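Local atomic coordinates of sugar kinase (Agrobacterium tumefaciens, PDB entry 2RBC), a protein that probably phosphorylates a sugar or related carbohydrate at the expense of ATP, as a putative ribokinase-like member of the pfkB family of carbohydrate kinases. Residues 144-148 and 166-170; 175-179 and 200-205. All blocks are in the same frame, centred on the assembly; numbering follows the deposited sequence. Where two conformers were deposited one is given.

Interaction 1. Residues 144-148 and 166-170; sequences HEKKR and RWPEL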
ATOM      1  N   HIS A 144       0.698  -6.278 -19.933  1.00 31.48           N
ATOM      2  CA  HIS A 144       1.441  -7.229 -20.761  1.00 32.00           C
ATOM      3  C   HIS A 144       0.641  -7.711 -21.950  1.00 34.65           C
ATOM      4  O   HIS A 144       0.889  -8.802 -22.464  1.00 36.12           O
ATOM      5  CB  HIS A 144       1.858  -8.432 -19.896  1.00 32.39           C
ATOM      6  CG  HIS A 144       2.746  -8.057 -18.758  1.00 30.58           C
ATOM      7  ND1 HIS A 144       2.496  -8.439 -17.461  1.00 31.37           N
ATOM      8  CD2 HIS A 144       3.833  -7.262 -18.714  1.00 28.91           C
ATOM      9  CE1 HIS A 144       3.415  -7.927 -16.670  1.00 31.00           C
ATOM     10  NE2 HIS A 144       4.244  -7.209 -17.405  1.00 30.00           N
ATOM     11  N   GLU A 145      -0.289  -6.905 -22.424  1.00 36.46           N
ATOM     12  CA  GLU A 145      -1.165  -7.319 -23.522  1.00 38.93           C
ATOM     13  C   GLU A 145      -0.669  -6.857 -24.909  1.00 39.64           C
ATOM     14  O   GLU A 145      -1.256  -7.213 -25.943  1.00 40.20           O
ATOM     15  CB  GLU A 145      -2.584  -6.798 -23.281  1.00 38.73           C
ATOM     16  CG  GLU A 145      -2.756  -5.299 -23.510  1.00 39.49           C
ATOM     17  CD  GLU A 145      -4.194  -4.808 -23.255  1.00 41.78           C
ATOM     18  OE1 GLU A 145      -5.093  -5.637 -22.897  1.00 44.90           O
ATOM     19  OE2 GLU A 145      -4.416  -3.576 -23.415  1.00 44.57           O
ATOM     20  N   LYS A 146       0.377  -6.040 -24.931  1.00 40.09           N
ATOM     21  CA  LYS A 146       0.893  -5.501 -26.163  1.00 40.34           C
ATOM     22  C   LYS A 146       2.262  -6.094 -26.438  1.00 39.92           C
ATOM     23  O   LYS A 146       3.025  -6.462 -25.536  1.00 39.28           O
ATOM     24  CB  LYS A 146       0.961  -3.990 -26.070  1.00 40.87           C
ATOM     25  CG  LYS A 146       0.985  -3.268 -27.377  1.00 41.80           C
ATOM     26  CD  LYS A 146       0.369  -1.859 -27.209  1.00 43.27           C
ATOM     27  CE  LYS A 146       0.928  -0.823 -28.226  1.00 45.15           C
ATOM     28  NZ  LYS A 146       1.075  -1.364 -29.634  1.00 47.07           N
ATOM     29  N   LYS A 147       2.561  -6.199 -27.724  1.00 39.99           N
ATOM     30  CA  LYS A 147       3.780  -6.839 -28.142  1.00 39.33           C
ATOM     31  C   LYS A 147       4.965  -5.896 -27.934  1.00 37.57           C
ATOM     32  O   LYS A 147       4.920  -4.751 -28.355  1.00 38.67           O
ATOM     33  CB  LYS A 147       3.641  -7.269 -29.604  1.00 40.56           C
ATOM     34  CG  LYS A 147       2.643  -8.426 -29.785  1.00 42.56           C
ATOM     35  CD  LYS A 147       3.049  -9.285 -30.987  1.00 42.96           C
ATOM     36  CE  LYS A 147       1.872 -10.108 -31.553  1.00 45.02           C
ATOM     37  NZ  LYS A 147       2.320 -11.056 -32.657  1.00 47.24           N
ATOM     38  N   ARG A 148       6.006  -6.354 -27.264  1.00 35.14           N
ATOM     39  CA  ARG A 148       7.212  -5.553 -27.120  1.00 32.94           C
ATOM     40  C   ARG A 148       8.319  -6.091 -28.038  1.00 31.08           C
ATOM     41  O   ARG A 148       8.525  -7.281 -28.080  1.00 30.32           O
ATOM     42  CB  ARG A 148       7.619  -5.610 -25.681  1.00 32.63           C
ATOM     43  CG  ARG A 148       8.656  -4.577 -25.319  1.00 31.35           C
ATOM     44  CD  ARG A 148       9.967  -5.189 -25.142  1.00 26.96           C
ATOM     45  NE  ARG A 148      10.921  -4.211 -24.648  1.00 25.63           N
ATOM     46  CZ  ARG A 148      11.974  -3.764 -25.313  1.00 24.18           C
ATOM     47  NH1 ARG A 148      12.768  -2.864 -24.758  1.00 26.27           N
ATOM     48  NH2 ARG A 148      12.262  -4.201 -26.500  1.00 26.67           N
ATOM     49  N   ARG A 166       6.238 -13.853 -15.604  1.00 25.72           N
ATOM     50  CA  ARG A 166       5.210 -12.815 -15.558  1.00 25.16           C
ATOM     51  C   ARG A 166       4.757 -12.265 -16.917  1.00 24.74           C
ATOM     52  O   ARG A 166       3.618 -11.877 -17.064  1.00 23.86           O
ATOM     53  CB  ARG A 166       5.655 -11.652 -14.665  1.00 26.62           C
ATOM     54  CG  ARG A 166       4.626 -10.484 -14.604  1.00 29.70           C
ATOM     55  CD  ARG A 166       3.262 -10.915 -14.024  1.00 38.45           C
ATOM     56  NE  ARG A 166       3.462 -11.153 -12.607  1.00 41.60           N
ATOM     57  CZ  ARG A 166       3.693 -12.332 -12.018  1.00 46.29           C
ATOM     58  NH1 ARG A 166       3.653 -13.499 -12.673  1.00 47.55           N
ATOM     59  NH2 ARG A 166       3.918 -12.354 -10.708  1.00 47.85           N
ATOM     60  N   TRP A 167       5.650 -12.211 -17.888  1.00 23.94           N
ATOM     61  CA  TRP A 167       5.349 -11.692 -19.209  1.00 23.65           C
ATOM     62  C   TRP A 167       5.745 -12.780 -20.240  1.00 23.90           C
ATOM     63  O   TRP A 167       6.714 -12.634 -20.980  1.00 21.59           O
ATOM     64  CB  TRP A 167       6.179 -10.428 -19.458  1.00 23.30           C
ATOM     65  CG  TRP A 167       5.682  -9.593 -20.572  1.00 23.24           C
ATOM     66  CD1 TRP A 167       4.750  -9.933 -21.497  1.00 22.52           C
ATOM     67  CD2 TRP A 167       6.135  -8.281 -20.924  1.00 21.97           C
ATOM     68  NE1 TRP A 167       4.568  -8.908 -22.377  1.00 22.60           N
ATOM     69  CE2 TRP A 167       5.382  -7.867 -22.030  1.00 23.03           C
ATOM     70  CE3 TRP A 167       7.060  -7.389 -20.366  1.00 23.05           C
ATOM     71  CZ2 TRP A 167       5.547  -6.612 -22.621  1.00 22.74           C
ATOM     72  CZ3 TRP A 167       7.218  -6.158 -20.952  1.00 23.24           C
ATOM     73  CH2 TRP A 167       6.461  -5.776 -22.066  1.00 23.04           C
ATOM     74  N   PRO A 168       4.965 -13.866 -20.307  1.00 23.95           N
ATOM     75  CA  PRO A 168       5.376 -15.068 -21.049  1.00 23.81           C
ATOM     76  C   PRO A 168       5.620 -14.896 -22.525  1.00 23.80           C
ATOM     77  O   PRO A 168       6.539 -15.519 -23.075  1.00 23.95           O
ATOM     78  CB  PRO A 168       4.190 -16.022 -20.865  1.00 23.51           C
ATOM     79  CG  PRO A 168       3.419 -15.509 -19.799  1.00 23.81           C
ATOM     80  CD  PRO A 168       3.666 -14.052 -19.665  1.00 24.10           C
ATOM     81  N   GLU A 169       4.835 -14.070 -23.198  0.50 23.69           N
ATOM     82  CA  GLU A 169       5.045 -13.931 -24.635  0.50 23.85           C
ATOM     83  C   GLU A 169       6.337 -13.166 -24.958  0.50 23.66           C
ATOM     84  O   GLU A 169       7.018 -13.481 -25.938  0.50 24.01           O
ATOM     85  CB  GLU A 169       3.827 -13.308 -25.300  0.50 24.01           C
ATOM     86  CG  GLU A 169       2.546 -14.136 -25.148  0.50 25.88           C
ATOM     87  CD  GLU A 169       2.656 -15.571 -25.667  0.50 28.44           C
ATOM     88  OE1 GLU A 169       2.135 -16.473 -24.976  0.50 28.62           O
ATOM     89  OE2 GLU A 169       3.260 -15.809 -26.751  0.50 32.48           O
ATOM     90  N   LEU A 170       6.696 -12.181 -24.140  1.00 23.30           N
ATOM     91  CA  LEU A 170       8.000 -11.531 -24.302  1.00 23.28           C
ATOM     92  C   LEU A 170       9.136 -12.476 -23.859  1.00 23.58           C
ATOM     93  O   LEU A 170      10.156 -12.594 -24.540  1.00 23.15           O
ATOM     94  CB  LEU A 170       8.060 -10.201 -23.550  1.00 22.73           C
ATOM     95  CG  LEU A 170       9.389  -9.408 -23.680  1.00 22.93           C
ATOM     96  CD1 LEU A 170       9.853  -9.141 -25.161  1.00 19.54           C
ATOM     97  CD2 LEU A 170       9.258  -8.119 -22.900  1.00 20.73           C
TER
HETATM   98  O   HOH W   1       3.096  -8.906 -25.149  1.00 45.73           O

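Interaction 2. Residues 175-179 and 200-205; sequences LTVAR and LAPAAT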
ATOM      1  N   LEU A 175      14.140 -15.575 -24.656  1.00 21.60           N
ATOM      2  CA  LEU A 175      14.845 -16.840 -24.528  1.00 22.24           C
ATOM      3  C   LEU A 175      15.266 -17.386 -25.895  1.00 22.58           C
ATOM      4  O   LEU A 175      16.393 -17.799 -26.066  1.00 23.18           O
ATOM      5  CB  LEU A 175      14.032 -17.914 -23.779  1.00 21.86           C
ATOM      6  CG  LEU A 175      13.764 -17.679 -22.294  1.00 22.92           C
ATOM      7  CD1 LEU A 175      12.746 -18.738 -21.753  1.00 21.63           C
ATOM      8  CD2 LEU A 175      15.057 -17.676 -21.473  1.00 20.68           C
ATOM      9  N   THR A 176      14.331 -17.404 -26.840  1.00 22.97           N
ATOM     10  CA  THR A 176      14.585 -17.918 -28.178  1.00 23.11           C
ATOM     11  C   THR A 176      15.706 -17.191 -28.884  1.00 22.91           C
ATOM     12  O   THR A 176      16.641 -17.828 -29.423  1.00 23.58           O
ATOM     13  CB  THR A 176      13.316 -17.878 -29.023  1.00 23.40           C
ATOM     14  OG1 THR A 176      12.326 -18.666 -28.360  1.00 24.42           O
ATOM     15  CG2 THR A 176      13.570 -18.457 -30.468  1.00 21.97           C
ATOM     16  N   VAL A 177      15.628 -15.868 -28.895  1.00 21.90           N
ATOM     17  CA  VAL A 177      16.621 -15.058 -29.626  1.00 21.28           C
ATOM     18  C   VAL A 177      17.987 -15.234 -28.929  1.00 21.64           C
ATOM     19  O   VAL A 177      18.998 -15.542 -29.572  1.00 19.43           O
ATOM     20  CB  VAL A 177      16.176 -13.552 -29.709  1.00 20.83           C
ATOM     21  CG1 VAL A 177      17.282 -12.669 -30.339  1.00 20.44           C
ATOM     22  CG2 VAL A 177      14.856 -13.436 -30.503  1.00 21.62           C
ATOM     23  N   ALA A 178      18.005 -15.164 -27.586  1.00 21.90           N
ATOM     24  CA  ALA A 178      19.263 -15.285 -26.861  1.00 22.95           C
ATOM     25  C   ALA A 178      19.967 -16.628 -27.156  1.00 23.81           C
ATOM     26  O   ALA A 178      21.187 -16.691 -27.415  1.00 23.47           O
ATOM     27  CB  ALA A 178      19.024 -15.121 -25.349  1.00 21.77           C
ATOM     28  N   ARG A 179      19.201 -17.708 -27.118  0.50 24.14           N
ATOM     29  CA  ARG A 179      19.778 -19.028 -27.342  0.50 24.72           C
ATOM     30  C   ARG A 179      20.301 -19.153 -28.771  0.50 24.61           C
ATOM     31  O   ARG A 179      21.390 -19.704 -28.988  0.50 24.08           O
ATOM     32  CB  ARG A 179      18.762 -20.126 -27.045  0.50 24.72           C
ATOM     33  CG  ARG A 179      19.348 -21.503 -27.181  0.50 25.21           C
ATOM     34  CD  ARG A 179      18.347 -22.563 -26.799  0.50 25.41           C
ATOM     35  NE  ARG A 179      17.138 -22.503 -27.624  0.50 25.14           N
ATOM     36  CZ  ARG A 179      16.085 -23.291 -27.451  0.50 26.36           C
ATOM     37  NH1 ARG A 179      16.082 -24.190 -26.477  0.50 28.05           N
ATOM     38  NH2 ARG A 179      15.023 -23.176 -28.238  0.50 25.70           N
ATOM     39  N   LEU A 200       7.525 -22.072 -21.738  1.00 24.68           N
ATOM     40  CA  LEU A 200       8.792 -21.390 -21.677  1.00 24.24           C
ATOM     41  C   LEU A 200      10.003 -22.323 -21.576  1.00 23.38           C
ATOM     42  O   LEU A 200      11.086 -22.013 -22.091  1.00 22.61           O
ATOM     43  CB  LEU A 200       8.775 -20.394 -20.500  1.00 23.75           C
ATOM     44  CG  LEU A 200       7.863 -19.164 -20.663  1.00 23.80           C
ATOM     45  CD1 LEU A 200       7.842 -18.377 -19.390  1.00 18.77           C
ATOM     46  CD2 LEU A 200       8.298 -18.278 -21.856  1.00 20.97           C
ATOM     47  N   ALA A 201       9.858 -23.414 -20.831  1.00 23.35           N
ATOM     48  CA  ALA A 201      10.959 -24.345 -20.570  1.00 23.44           C
ATOM     49  C   ALA A 201      11.718 -24.807 -21.829  1.00 23.48           C
ATOM     50  O   ALA A 201      12.958 -24.811 -21.854  1.00 22.98           O
ATOM     51  CB  ALA A 201      10.407 -25.574 -19.734  1.00 22.50           C
ATOM     52  N   PRO A 202      10.996 -25.174 -22.909  1.00 24.68           N
ATOM     53  CA  PRO A 202      11.724 -25.633 -24.104  1.00 24.54           C
ATOM     54  C   PRO A 202      12.619 -24.586 -24.783  1.00 24.69           C
ATOM     55  O   PRO A 202      13.524 -24.980 -25.519  1.00 26.33           O
ATOM     56  CB  PRO A 202      10.598 -26.068 -25.055  1.00 24.88           C
ATOM     57  CG  PRO A 202       9.432 -26.349 -24.144  1.00 24.23           C
ATOM     58  CD  PRO A 202       9.541 -25.303 -23.099  1.00 24.57           C
ATOM     59  N   ALA A 203      12.416 -23.291 -24.516  1.00 24.20           N
ATOM     60  CA  ALA A 203      13.239 -22.226 -25.114  1.00 23.97           C
ATOM     61  C   ALA A 203      14.536 -21.895 -24.396  1.00 23.63           C
ATOM     62  O   ALA A 203      15.400 -21.247 -24.977  1.00 23.33           O
ATOM     63  CB  ALA A 203      12.424 -20.928 -25.287  1.00 24.16           C
ATOM     64  N   ALA A 204      14.703 -22.367 -23.161  1.00 23.51           N
ATOM     65  CA  ALA A 204      15.811 -21.953 -22.303  1.00 23.05           C
ATOM     66  C   ALA A 204      17.018 -22.872 -22.459  1.00 23.40           C
ATOM     67  O   ALA A 204      16.885 -24.040 -22.803  1.00 23.61           O
ATOM     68  CB  ALA A 204      15.374 -21.907 -20.827  1.00 23.38           C
ATOM     69  N   THR A 205      18.205 -22.340 -22.195  1.00 23.00           N
ATOM     70  CA  THR A 205      19.408 -23.163 -22.067  1.00 22.35           C
ATOM     71  C   THR A 205      19.616 -23.615 -20.599  1.00 22.06           C
ATOM     72  O   THR A 205      20.290 -24.590 -20.346  1.00 19.83           O
ATOM     73  CB  THR A 205      20.657 -22.382 -22.544  1.00 23.22           C
ATOM     74  OG1 THR A 205      20.802 -21.207 -21.744  1.00 23.61           O
ATOM     75  CG2 THR A 205      20.544 -21.963 -24.046  1.00 21.45           C
TER
HETATM   76  O   HOH W   2      12.362 -25.033 -28.370  1.00 45.62           O

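Interaction 1. Residues 144-148 and 166-170
At the N-terminal end of helix 168-180 in this ribokinase-like fold, the loop 144-148 wraps round the indole of Trp-167, the N-cap residue, and His-144 lies over one face of it. The imidazole CD2 sits 3.3 Å from Trp-167 CD2, towards the rim of the indole, and the two ring planes are inclined by 37°. Contact runs both ways: His-144 CB points a C-H at the five-membered ring, 3.8 Å from its centroid, while Trp-167 CB lies over a face of the imidazole. Trp-167 holds CG opposite the backbone N (chi1 -163°), which places the indole between His-144 and Leu-170. Leu-170, the third residue of the helix, presses CD2 against the opposite indole face, towards its rim, so a flat side chain suits the slot between histidine and leucine. The polar edge is served by a water: Trp-167 NE1 donates to it over 3.1 Å, which satisfies the indole N-H of this buried residue, and the water in turn donates to Lys-146 O. At the far end of the ring Arg-148 CB lies 3.8 Å from Trp-167 CH2. Arginine suits this place because its aliphatic stem can cover Trp-167 and cross Leu-170, CD to CD2 3.8 Å, while its guanidinium reaches Gly-111 O and a cation-pi contact with Trp-86. His-144 ND1 is hydrogen-bonded to Tyr-139 OH, just past strand 133-138, and both Trp-167 and Arg-148 rest on Thr-113 of strand 113-115.

Interaction 2. Residues 175-179 and 200-205
Leu-175 and Ala-203 meet CB to CB at 3.7 Å, the apolar centre where helix 168-180 packs on the short 3-10 turn 201-203. Alanine's single methyl lets the turn come close, with Thr-176 CA and Ala-203 CA 5.5 Å apart. The longer leucine reaches past it, setting CD1 beside Leu-200 O and 4.2 Å from Ala-204 CB. Farther out, Arg-179 runs along Thr-205 in the opposite sense, its CG 3.4 Å from the threonine CG2 methyl. In the conformer given, one of two, its chain is extended as far as CD and then bends at chi3 (59°), which brings the guanidinium back over the turn. Ala-203 O lies 3.2 Å above the centre of that flat group, an approach unsuited to hydrogen bonding. The bond goes instead from Arg-179 NH1 to Pro-202 O, 2.8 Å long but bent to 146° at the hydrogen. A water joins Arg-179 NH2 to the same carbonyl, so Pro-202 O takes two donors. Threonine suits position 205 by offering its methyl to Arg-179 and its OG1 to Ala-185 N, tying the approach to strand 206-210 to strand 185-189. Leu-175 also touches Ala-185 and Val-163 of strand 160-163, while Leu-200 and Ala-204 lie on Leu-187.

Both interactions use helix 168-180, interaction 1 at its N-terminal start and interaction 2 in its last turns, with centres about 15 Å apart. Along the chain they follow in series: 144-148 and 166-170 come first, then 175-179 and 200-205. They touch directly, since Pro-168 O lies 3.5 Å from Leu-200 CD2. The helix connects the neighbouring parallel strands 160-163 and 185-189 of the large sheet, and helix 194-200 with the turn after it leads on to strand 206-210. One helix is thus met at its start by the loop after strand 133-138 and near its end by the turn that follows helix 194-200, in the next beta-alpha-beta crossover.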